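Local atomic coordinates of L-iditol 2-dehydrogenase (Clostridium scindens, PDB entry 4OH1), a protein that probably oxidises L-iditol and related polyols at the second carbon with NAD+, as a zinc-containing member of the alcohol dehydrogenase family. Residues 156-161 / 186-191; 150-155 / 315-320; 191-194 / 200-203; 163-168 / 269-274. All coordinates share one frame; numbering follows the deposited sequence.

Contact 1: residues 156-161 / 186-191; sequences VEPLTV and GMMLVQ. With ZN (zinc ion), chain B.
The side chain of Met188, a selenomethionine, lies across Pro158 and the backbone of Leu159, joining the start of helix 156-168 to helix 184-194. The latter begins within what looks like a GxGxxG motif of Rossmann type, Gly186 being its last glycine, so the contact couples the nucleotide-binding fold to a helix that carries a zinc ligand. Met188 has the largest share of the buried surface. With CG anti to its own carbonyl carbon (chi1 -61°) and the next bond fully extended, the chain runs out to the other helix and bends only at the last torsion (-136°). The selenium settles beside the helix backbone, SE standing 3.7 Å from Leu159 N. The bend then turns the terminal methyl towards the proline ring, Met188 CE to Pro158 CB 3.9 Å and to Pro158 CG 4.2 Å. Leu159 adds one methyl, CD1 at 4.2 Å from Met188 SE, and also leans on Leu192 a turn further along the opposing helix. All three touching residues are buried, and their side chains meet by apolar packing. Pro158 packs close to Glu75, which with His74 shares the metal bound by the preceding residue. There Glu157, its chain bent at chi2 (-82°), turns a single oxygen to the ion: OE1 of Glu157 sits 2.1 Å from the zinc, while its OE2 stays 3.3 Å from it.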
loop_
_atom_site.group_PDB
_atom_site.type_symbol
_atom_site.label_atom_id
_atom_site.label_comp_id
_atom_site.label_asym_id
_atom_site.label_seq_id
_atom_site.Cartn_x
_atom_site.Cartn_y
_atom_site.Cartn_z
ATOM N N VAL A 156 24.469 4.937 10.811
ATOM C CA VAL A 156 23.561 4.914 9.674
ATOM C C VAL A 156 23.099 3.545 9.264
ATOM O O VAL A 156 21.878 3.361 8.921
ATOM C CB VAL A 156 24.096 5.680 8.452
ATOM C CG1 VAL A 156 23.314 5.369 7.205
ATOM C CG2 VAL A 156 24.015 7.184 8.695
ATOM N N GLU A 157 23.985 2.561 9.274
ATOM C CA GLU A 157 23.603 1.246 8.738
ATOM C C GLU A 157 22.644 0.547 9.701
ATOM O O GLU A 157 21.640 -0.003 9.276
ATOM C CB GLU A 157 24.800 0.348 8.405
ATOM C CG GLU A 157 24.416 -1.050 7.778
ATOM C CD GLU A 157 24.029 -2.082 8.816
ATOM O OE1 GLU A 157 24.435 -1.900 9.985
ATOM O OE2 GLU A 157 23.267 -3.037 8.516
ATOM N N PRO A 158 22.947 0.530 10.985
ATOM C CA PRO A 158 21.949 -0.124 11.820
ATOM C C PRO A 158 20.589 0.606 11.840
ATOM O O PRO A 158 19.562 -0.061 11.924
ATOM C CB PRO A 158 22.586 -0.174 13.192
ATOM C CG PRO A 158 23.698 0.722 13.155
ATOM C CD PRO A 158 24.160 0.797 11.727
ATOM N N LEU A 159 20.585 1.931 11.710
ATOM C CA LEU A 159 19.319 2.676 11.540
ATOM C C LEU A 159 18.558 2.208 10.320
ATOM O O LEU A 159 17.331 2.110 10.386
ATOM C CB LEU A 159 19.523 4.167 11.526
ATOM C CG LEU A 159 18.291 5.049 11.689
ATOM C CD1 LEU A 159 17.634 4.849 13.117
ATOM C CD2 LEU A 159 18.701 6.460 11.538
ATOM N N THR A 160 19.234 1.871 9.215
ATOM C CA THR A 160 18.500 1.297 8.102
ATOM C C THR A 160 17.775 -0.012 8.431
ATOM O O THR A 160 16.744 -0.319 7.842
ATOM C CB THR A 160 19.368 1.003 6.863
ATOM O OG1 THR A 160 20.311 -0.053 7.154
ATOM C CG2 THR A 160 20.116 2.264 6.369
ATOM N N VAL A 161 18.392 -0.860 9.248
ATOM C CA VAL A 161 17.767 -2.070 9.679
ATOM C C VAL A 161 16.553 -1.779 10.573
ATOM O O VAL A 161 15.502 -2.364 10.454
ATOM C CB VAL A 161 18.772 -2.948 10.456
ATOM C CG1 VAL A 161 18.056 -4.156 11.025
ATOM C CG2 VAL A 161 19.882 -3.440 9.535
ATOM N N GLY A 186 16.987 -2.106 19.451
ATOM C CA GLY A 186 15.845 -1.873 20.294
ATOM C C GLY A 186 15.630 -0.413 20.607
ATOM O O GLY A 186 14.510 0.071 20.514
HETATM N N MSE A 187 16.699 0.287 20.994
HETATM C CA MSE A 187 16.599 1.678 21.388
HETATM C C MSE A 187 16.285 2.502 20.152
HETATM O O MSE A 187 15.475 3.405 20.177
HETATM C CB MSE A 187 17.888 2.168 22.020
HETATM C CG MSE A 187 18.237 1.518 23.356
HETATM SE SE MSE A 187 16.724 1.559 24.644
HETATM C CE MSE A 187 15.864 -0.150 24.255
HETATM N N MSE A 188 16.864 2.173 19.028
HETATM C CA MSE A 188 16.505 2.882 17.794
HETATM C C MSE A 188 15.024 2.661 17.399
HETATM O O MSE A 188 14.388 3.582 16.916
HETATM C CB MSE A 188 17.385 2.443 16.627
HETATM C CG MSE A 188 18.839 2.740 16.881
HETATM SE SE MSE A 188 20.070 2.297 15.382
HETATM C CE MSE A 188 21.434 1.456 16.555
ATOM N N LEU A 189 14.519 1.440 17.556
ATOM C CA LEU A 189 13.093 1.170 17.332
ATOM C C LEU A 189 12.202 1.963 18.317
ATOM O O LEU A 189 11.136 2.416 17.955
ATOM C CB LEU A 189 12.801 -0.298 17.428
ATOM C CG LEU A 189 13.347 -1.077 16.227
ATOM C CD1 LEU A 189 13.267 -2.561 16.532
ATOM C CD2 LEU A 189 12.589 -0.729 14.945
ATOM N N VAL A 190 12.634 2.150 19.544
ATOM C CA VAL A 190 11.849 2.954 20.455
ATOM C C VAL A 190 11.703 4.364 19.859
ATOM O O VAL A 190 10.587 4.918 19.758
ATOM C CB VAL A 190 12.420 3.028 21.875
ATOM C CG1 VAL A 190 11.744 4.095 22.680
ATOM C CG2 VAL A 190 12.253 1.682 22.600
ATOM N N GLN A 191 12.818 4.956 19.464
ATOM C CA GLN A 191 12.807 6.316 18.932
ATOM C C GLN A 191 12.004 6.400 17.650
ATOM O O GLN A 191 11.258 7.366 17.453
ATOM C CB GLN A 191 14.207 6.852 18.745
ATOM C CG GLN A 191 14.928 7.056 20.094
ATOM C CD GLN A 191 16.182 7.897 20.025
ATOM O OE1 GLN A 191 16.303 8.759 19.163
ATOM N NE2 GLN A 191 17.084 7.709 20.987
HETATM ZN ZN ZN B . 24.808 -3.372 11.432
HETATM O O HOH W 1 23.613 -4.919 10.061
HETATM O O HOH W 2 22.653 -3.641 12.434
#

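Contact 2: residues 150-155 / 315-320; sequences LKDYAL and MDFSKI
Phe317 slides past Asp152 and Leu155 in the opposite sense to both, its ring presenting a different part to each. CG of Phe317 lies beside its backbone N (chi1 -73°), which sends the ring towards segment 150-155. Leu155 covers one face: its CB stands 4.1 Å above the Phe317 ring plane near the rim, and its CD2 comes within 3.7 Å of Phe317 CD1. The opposite face is backed by CB of Met315, two residues earlier in the chain. Asp152 approaches obliquely, carboxylate and ring planes 54° apart; CB of Asp152 meets Phe317 CD2 at 3.7 Å and its OD1 rests 3.6 Å from Phe317 CB. The other carboxylate oxygen is linked to the same residue through water 3, which donates to Asp152 OD2 and accepts from Phe317 N, each at 2.9 Å. Ile320 only brushes CD2 of Leu155. Within the loop, Asp316 OD1 accepts the N-H of Ser318 in an Asx turn. Beyond Ile320 the chain enters strand 321-326, whose Ile321 touches Asp152 and Leu155. The arrangement is consistent with the interdomain junction of zinc-dependent alcohol dehydrogenases, where the chain passes into the Rossmann domain near 150-155 and comes back near 315-320.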
loop_
_atom_site.group_PDB
_atom_site.type_symbol
_atom_site.label_atom_id
_atom_site.label_comp_id
_atom_site.label_asym_id
_atom_site.label_seq_id
_atom_site.Cartn_x
_atom_site.Cartn_y
_atom_site.Cartn_z
ATOM N N LEU A 150 30.482 12.843 12.891
ATOM C CA LEU A 150 30.747 11.531 12.356
ATOM C C LEU A 150 30.431 10.360 13.289
ATOM O O LEU A 150 30.225 9.235 12.852
ATOM C CB LEU A 150 32.218 11.470 11.948
ATOM C CG LEU A 150 32.470 12.303 10.705
ATOM C CD1 LEU A 150 33.961 12.459 10.474
ATOM C CD2 LEU A 150 31.863 11.673 9.474
ATOM N N LYS A 151 30.466 10.598 14.582
ATOM C CA LYS A 151 30.214 9.570 15.534
ATOM C C LYS A 151 28.800 9.044 15.380
ATOM O O LYS A 151 28.568 7.865 15.397
ATOM C CB LYS A 151 30.371 10.165 16.932
ATOM C CG LYS A 151 30.080 9.225 18.058
ATOM C CD LYS A 151 30.323 9.956 19.375
ATOM C CE LYS A 151 29.944 9.111 20.516
ATOM N NZ LYS A 151 30.569 9.585 21.769
ATOM N N ASP A 152 27.853 9.943 15.242
ATOM C CA ASP A 152 26.465 9.539 15.116
ATOM C C ASP A 152 26.164 8.903 13.803
ATOM O O ASP A 152 25.353 7.975 13.750
ATOM C CB ASP A 152 25.569 10.727 15.281
ATOM C CG ASP A 152 25.521 11.235 16.734
ATOM O OD1 ASP A 152 25.941 10.551 17.703
ATOM O OD2 ASP A 152 25.048 12.359 16.876
ATOM N N TYR A 153 26.803 9.385 12.739
ATOM C CA TYR A 153 26.550 8.816 11.386
ATOM C C TYR A 153 27.167 7.460 11.185
ATOM O O TYR A 153 26.842 6.772 10.244
ATOM C CB TYR A 153 26.964 9.792 10.274
ATOM C CG TYR A 153 26.007 10.977 10.143
ATOM C CD1 TYR A 153 26.090 12.042 10.994
ATOM C CD2 TYR A 153 25.024 11.004 9.166
ATOM C CE1 TYR A 153 25.198 13.095 10.900
ATOM C CE2 TYR A 153 24.181 12.073 9.035
ATOM C CZ TYR A 153 24.264 13.109 9.913
ATOM O OH TYR A 153 23.390 14.154 9.812
ATOM N N ALA A 154 28.082 7.068 12.057
ATOM C CA ALA A 154 28.531 5.697 12.073
ATOM C C ALA A 154 27.351 4.721 12.286
ATOM O O ALA A 154 27.451 3.539 11.993
ATOM C CB ALA A 154 29.524 5.499 13.181
ATOM N N LEU A 155 26.261 5.205 12.863
ATOM C CA LEU A 155 25.093 4.337 13.096
ATOM C C LEU A 155 24.120 4.360 11.961
ATOM O O LEU A 155 23.043 3.817 12.125
ATOM C CB LEU A 155 24.370 4.671 14.409
ATOM C CG LEU A 155 25.043 3.887 15.541
ATOM C CD1 LEU A 155 26.563 4.100 15.638
ATOM C CD2 LEU A 155 24.401 4.374 16.797
HETATM N N MSE A 315 17.248 11.713 15.524
HETATM C CA MSE A 315 17.461 10.678 16.499
HETATM C C MSE A 315 18.299 11.290 17.591
HETATM O O MSE A 315 18.952 12.277 17.360
HETATM C CB MSE A 315 18.296 9.541 15.944
HETATM C CG MSE A 315 17.825 8.918 14.703
HETATM SE SE MSE A 315 16.089 8.111 15.052
HETATM C CE MSE A 315 16.715 6.603 16.100
ATOM N N ASP A 316 18.327 10.682 18.754
ATOM C CA ASP A 316 19.243 11.152 19.837
ATOM C C ASP A 316 20.115 9.993 20.240
ATOM O O ASP A 316 19.666 9.068 20.948
ATOM C CB ASP A 316 18.446 11.606 21.014
ATOM C CG ASP A 316 19.323 12.075 22.182
ATOM O OD1 ASP A 316 20.543 11.924 22.135
ATOM O OD2 ASP A 316 18.765 12.582 23.147
ATOM N N PHE A 317 21.352 9.997 19.784
ATOM C CA PHE A 317 22.189 8.832 19.993
ATOM C C PHE A 317 22.925 8.944 21.292
ATOM O O PHE A 317 23.684 8.065 21.635
ATOM C CB PHE A 317 23.172 8.625 18.843
ATOM C CG PHE A 317 22.529 8.138 17.599
ATOM C CD1 PHE A 317 21.818 6.966 17.590
ATOM C CD2 PHE A 317 22.540 8.865 16.464
ATOM C CE1 PHE A 317 21.165 6.543 16.447
ATOM C CE2 PHE A 317 21.900 8.419 15.325
ATOM C CZ PHE A 317 21.242 7.258 15.315
ATOM N N SER A 318 22.707 10.014 22.039
ATOM C CA SER A 318 23.381 10.123 23.335
ATOM C C SER A 318 22.751 9.103 24.274
ATOM O O SER A 318 23.250 8.831 25.292
ATOM C CB SER A 318 23.174 11.502 23.896
ATOM O OG SER A 318 21.803 11.696 24.262
ATOM N N LYS A 319 21.663 8.483 23.865
ATOM C CA LYS A 319 20.985 7.494 24.666
ATOM C C LYS A 319 21.181 6.080 24.156
ATOM O O LYS A 319 20.529 5.151 24.611
ATOM C CB LYS A 319 19.499 7.823 24.543
ATOM C CG LYS A 319 19.202 9.182 25.157
ATOM C CD LYS A 319 17.742 9.494 25.138
ATOM C CE LYS A 319 17.455 10.812 25.770
ATOM N NZ LYS A 319 16.191 11.268 25.135
ATOM N N ILE A 320 22.079 5.920 23.195
ATOM C CA ILE A 320 22.253 4.674 22.508
ATOM C C ILE A 320 23.719 4.324 22.440
ATOM O O ILE A 320 24.114 3.216 22.836
ATOM C CB ILE A 320 21.656 4.783 21.107
ATOM C CG1 ILE A 320 20.131 5.034 21.215
ATOM C CG2 ILE A 320 21.953 3.526 20.298
ATOM C CD1 ILE A 320 19.384 5.122 19.869
HETATM O O HOH W 3 22.462 12.119 18.226
#

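Contact 3: residues 191-194 / 200-203; sequences QLAR and TITV
Ile201 gives up more surface here than any other residue, its side chain reaching from strand 200-205 into the angle between Ala193 and Arg194 at the end of helix 184-194. CG1 stands anti to the carbonyl carbon and the chain is extended at the next torsion (168°), which puts the delta methyl in the lead. Ile201 CD1 meets Ala193 CB at 3.6 Å, and its CG1 follows at 3.9 Å from the same methyl. Ala193 points its CB at the strand, and Ala193 CA and Ile201 CA, 7.2 Å apart, are the nearest such pair of the two segments. Arg194 uses its aliphatic part: CG lies 3.6 Å from Ile201 CD1, with the two chains crossing at a slant. A bend at its second torsion (-91°) then carries the guanidinium onward to other partners. NE is hydrogen-bonded to the carbonyl oxygen of Gly218, and NH2 makes a long, weak ion pair with Asp220, whose other carboxylate oxygen takes the backbone N-H of Ile201. The second subunit borders this spot, Arg314 of that chain packing on Ile201. Strand 176-180, helix 184-194 and strand 200-205 form a beta-alpha-beta crossover, and the contact seats the last turn of its helix on the second strand, as in the opening unit of a Rossmann fold.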
loop_
_atom_site.group_PDB
_atom_site.type_symbol
_atom_site.label_atom_id
_atom_site.label_comp_id
_atom_site.label_asym_id
_atom_site.label_seq_id
_atom_site.Cartn_x
_atom_site.Cartn_y
_atom_site.Cartn_z
ATOM N N GLN A 191 12.818 4.956 19.464
ATOM C CA GLN A 191 12.807 6.316 18.932
ATOM C C GLN A 191 12.004 6.400 17.650
ATOM O O GLN A 191 11.258 7.366 17.453
ATOM C CB GLN A 191 14.207 6.852 18.745
ATOM C CG GLN A 191 14.928 7.056 20.094
ATOM C CD GLN A 191 16.182 7.897 20.025
ATOM O OE1 GLN A 191 16.303 8.759 19.163
ATOM N NE2 GLN A 191 17.084 7.709 20.987
ATOM N N LEU A 192 12.149 5.401 16.792
ATOM C CA LEU A 192 11.428 5.366 15.552
ATOM C C LEU A 192 9.961 5.083 15.728
ATOM O O LEU A 192 9.158 5.555 14.900
ATOM C CB LEU A 192 12.012 4.332 14.577
ATOM C CG LEU A 192 13.369 4.633 13.966
ATOM C CD1 LEU A 192 13.796 3.467 13.190
ATOM C CD2 LEU A 192 13.361 5.881 13.097
ATOM N N ALA A 193 9.598 4.308 16.750
ATOM C CA ALA A 193 8.180 4.075 17.028
ATOM C C ALA A 193 7.570 5.398 17.464
ATOM O O ALA A 193 6.496 5.713 17.015
ATOM C CB ALA A 193 7.947 3.024 18.078
ATOM N N ARG A 194 8.273 6.208 18.267
ATOM C CA ARG A 194 7.740 7.493 18.587
ATOM C C ARG A 194 7.518 8.370 17.355
ATOM O O ARG A 194 6.490 9.070 17.258
ATOM C CB ARG A 194 8.660 8.260 19.516
ATOM C CG ARG A 194 8.628 7.776 20.917
ATOM C CD ARG A 194 7.563 8.557 21.666
ATOM N NE ARG A 194 7.459 8.189 23.064
ATOM C CZ ARG A 194 6.636 8.770 23.931
ATOM N NH1 ARG A 194 5.839 9.774 23.560
ATOM N NH2 ARG A 194 6.610 8.347 25.180
ATOM N N THR A 200 1.261 3.681 22.040
ATOM C CA THR A 200 1.812 2.884 23.159
ATOM C C THR A 200 3.060 2.109 22.737
ATOM O O THR A 200 3.046 1.474 21.718
ATOM C CB THR A 200 0.783 1.922 23.694
ATOM O OG1 THR A 200 -0.306 2.679 24.179
ATOM C CG2 THR A 200 1.328 1.099 24.849
ATOM N N ILE A 201 4.163 2.258 23.478
ATOM C CA ILE A 201 5.432 1.559 23.168
ATOM C C ILE A 201 5.896 0.806 24.402
ATOM O O ILE A 201 6.128 1.409 25.417
ATOM C CB ILE A 201 6.529 2.519 22.751
ATOM C CG1 ILE A 201 6.082 3.333 21.536
ATOM C CG2 ILE A 201 7.763 1.756 22.394
ATOM C CD1 ILE A 201 6.952 4.545 21.146
ATOM N N THR A 202 5.978 -0.512 24.323
ATOM C CA THR A 202 6.430 -1.348 25.453
ATOM C C THR A 202 7.618 -2.169 25.040
ATOM O O THR A 202 7.589 -2.876 24.025
ATOM C CB THR A 202 5.330 -2.333 25.835
ATOM O OG1 THR A 202 4.149 -1.602 26.154
ATOM C CG2 THR A 202 5.726 -3.175 27.027
ATOM N N VAL A 203 8.684 -2.064 25.793
ATOM C CA VAL A 203 9.898 -2.845 25.550
ATOM C C VAL A 203 10.035 -3.984 26.557
ATOM O O VAL A 203 9.698 -3.853 27.758
ATOM C CB VAL A 203 11.135 -1.928 25.598
ATOM C CG1 VAL A 203 12.457 -2.696 25.472
ATOM C CG2 VAL A 203 11.049 -0.877 24.475
#

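Contact 4: residues 163-168 / 269-274; sequences LSSAEQ and VYFAMY
The last turns of helix 156-168 lie against the C-terminal end of strand 266-270 and the loop after it, backbones approaching most closely at Ser165 and Val269, whose CA atoms are 6.5 Å apart. Ser165 sits over one face of the Phe271 ring. Its OG comes within 3.4 Å of Phe271 CG and 3.5 Å of Phe271 CB, while Ser165 CB lies 4.0 Å from CD1 of the same ring. That hydroxyl is held from its own helix, since Ser165 OG donates to the carbonyl oxygen of Val161 one turn back, and it meets the aromatic ring purely by packing. Phe271 holds CG between its backbone N and carbonyl carbon (chi1 66°), which turns the ring to the helix. Strand 266-270 is the fifth in the 3-2-1-4-5-6 order of the Rossmann sheet, and the ring packs beside its end, touching Leu246 of the adjacent strand 242-247 and Leu185 and Leu189 of helix 184-194. One turn after Ser165, Gln168 runs its methylene groups across Val269. Gln168 CG is 3.7 Å from Val269 CG2 and its CB 3.9 Å from that methyl, the chain extended at chi1 and folded at chi2 (61°). Val269 CG2 also reaches the backbone, 3.7 Å from Gln168 C. Further out, Gln168 packs on His294 of the third subunit.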
loop_
_atom_site.group_PDB
_atom_site.type_symbol
_atom_site.label_atom_id
_atom_site.label_comp_id
_atom_site.label_asym_id
_atom_site.label_seq_id
_atom_site.Cartn_x
_atom_site.Cartn_y
_atom_site.Cartn_z
ATOM N N LEU A 163 14.844 1.055 10.529
ATOM C CA LEU A 163 13.835 1.660 9.684
ATOM C C LEU A 163 13.078 0.622 8.892
ATOM O O LEU A 163 11.861 0.727 8.779
ATOM C CB LEU A 163 14.431 2.688 8.701
ATOM C CG LEU A 163 14.786 4.023 9.318
ATOM C CD1 LEU A 163 15.814 4.722 8.484
ATOM C CD2 LEU A 163 13.598 4.912 9.415
ATOM N N SER A 164 13.759 -0.366 8.332
ATOM C CA SER A 164 13.063 -1.391 7.557
ATOM C C SER A 164 12.111 -2.251 8.369
ATOM O O SER A 164 11.083 -2.654 7.878
ATOM C CB SER A 164 14.042 -2.378 6.924
ATOM O OG SER A 164 14.957 -1.635 6.172
ATOM N N SER A 165 12.538 -2.598 9.561
ATOM C CA SER A 165 11.763 -3.377 10.473
ATOM C C SER A 165 10.548 -2.569 10.934
ATOM O O SER A 165 9.439 -3.079 10.930
ATOM C CB SER A 165 12.650 -3.777 11.683
ATOM O OG SER A 165 13.693 -4.638 11.199
ATOM N N ALA A 166 10.725 -1.301 11.249
ATOM C CA ALA A 166 9.591 -0.476 11.649
ATOM C C ALA A 166 8.585 -0.362 10.544
ATOM O O ALA A 166 7.390 -0.466 10.780
ATOM C CB ALA A 166 10.003 0.899 12.113
ATOM N N GLU A 167 9.060 -0.214 9.326
ATOM C CA GLU A 167 8.169 -0.088 8.215
ATOM C C GLU A 167 7.477 -1.367 7.945
ATOM O O GLU A 167 6.319 -1.384 7.584
ATOM C CB GLU A 167 8.951 0.340 6.977
ATOM C CG GLU A 167 9.356 1.780 7.079
ATOM C CD GLU A 167 10.313 2.273 5.991
ATOM O OE1 GLU A 167 10.884 1.447 5.236
ATOM O OE2 GLU A 167 10.502 3.523 5.921
ATOM N N GLN A 168 8.186 -2.459 8.093
ATOM C CA GLN A 168 7.583 -3.760 7.875
ATOM C C GLN A 168 6.514 -4.093 8.961
ATOM O O GLN A 168 5.524 -4.715 8.687
ATOM C CB GLN A 168 8.662 -4.812 7.834
ATOM C CG GLN A 168 8.156 -6.194 7.588
ATOM C CD GLN A 168 7.441 -6.329 6.247
ATOM O OE1 GLN A 168 8.046 -6.749 5.280
ATOM N NE2 GLN A 168 6.133 -6.045 6.208
ATOM N N VAL A 269 7.364 -8.742 13.198
ATOM C CA VAL A 269 8.565 -8.750 12.381
ATOM C C VAL A 269 9.719 -9.377 13.172
ATOM O O VAL A 269 10.090 -8.915 14.259
ATOM C CB VAL A 269 8.973 -7.354 11.955
ATOM C CG1 VAL A 269 10.137 -7.422 11.022
ATOM C CG2 VAL A 269 7.832 -6.685 11.198
ATOM N N TYR A 270 10.273 -10.428 12.571
ATOM C CA TYR A 270 11.373 -11.198 13.111
ATOM C C TYR A 270 12.590 -10.876 12.293
ATOM O O TYR A 270 12.763 -11.367 11.200
ATOM C CB TYR A 270 11.015 -12.697 13.079
ATOM C CG TYR A 270 9.867 -13.009 13.999
ATOM C CD1 TYR A 270 10.062 -13.275 15.345
ATOM C CD2 TYR A 270 8.564 -12.986 13.537
ATOM C CE1 TYR A 270 8.972 -13.548 16.214
ATOM C CE2 TYR A 270 7.489 -13.237 14.382
ATOM C CZ TYR A 270 7.699 -13.539 15.712
ATOM O OH TYR A 270 6.608 -13.737 16.515
ATOM N N PHE A 271 13.407 -9.999 12.830
ATOM C CA PHE A 271 14.584 -9.449 12.135
ATOM C C PHE A 271 15.926 -9.816 12.754
ATOM O O PHE A 271 16.960 -9.475 12.208
ATOM C CB PHE A 271 14.477 -7.892 12.042
ATOM C CG PHE A 271 14.531 -7.190 13.352
ATOM C CD1 PHE A 271 13.385 -6.948 14.079
ATOM C CD2 PHE A 271 15.728 -6.691 13.842
ATOM C CE1 PHE A 271 13.435 -6.268 15.330
ATOM C CE2 PHE A 271 15.786 -6.017 15.098
ATOM C CZ PHE A 271 14.643 -5.813 15.830
ATOM N N ALA A 272 15.911 -10.467 13.915
ATOM C CA ALA A 272 17.131 -10.916 14.540
ATOM C C ALA A 272 17.758 -12.057 13.749
ATOM O O ALA A 272 17.128 -12.694 12.907
ATOM C CB ALA A 272 16.854 -11.352 15.938
HETATM N N MSE A 273 19.029 -12.293 14.011
HETATM C CA MSE A 273 19.684 -13.525 13.573
HETATM C C MSE A 273 19.421 -14.590 14.624
HETATM O O MSE A 273 19.735 -14.388 15.799
HETATM C CB MSE A 273 21.177 -13.313 13.530
HETATM C CG MSE A 273 21.705 -12.735 12.261
HETATM SE SE MSE A 273 23.501 -13.385 12.278
HETATM C CE MSE A 273 23.045 -15.313 12.071
ATOM N N TYR A 274 18.845 -15.711 14.225
ATOM C CA TYR A 274 18.448 -16.742 15.194
ATOM C C TYR A 274 19.531 -17.854 15.317
ATOM O O TYR A 274 20.390 -18.024 14.449
ATOM C CB TYR A 274 17.019 -17.239 14.849
ATOM C CG TYR A 274 15.981 -16.115 15.024
ATOM C CD1 TYR A 274 15.726 -15.199 14.012
ATOM C CD2 TYR A 274 15.313 -15.941 16.232
ATOM C CE1 TYR A 274 14.819 -14.163 14.197
ATOM C CE2 TYR A 274 14.417 -14.901 16.420
ATOM C CZ TYR A 274 14.182 -14.017 15.414
ATOM O OH TYR A 274 13.336 -12.968 15.643
#

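From the N terminus the chain first lays down 150-155, 156-161 and 163-168, each meeting a later segment. Contact 1 closes the shortest of these three loops, bringing helix 184-194 back to the zinc-bearing start of helix 156-168. Contact 3 follows at once, sharing Gln191, and closes the short connection from helix to strand. Contact 4 begins before contact 1 has closed and ends well after it, so the two cross, while contact 3 falls wholly within contact 4. Contacts 3 and 4 set helices 184-194 and 156-168 against the parallel sheet. Contact 2 encloses all the others, joining helix 150-153 to the loop before strand 321-326; Gln191 OE1 accepts from Asp316 N, fastening contacts 1 and 3 to it.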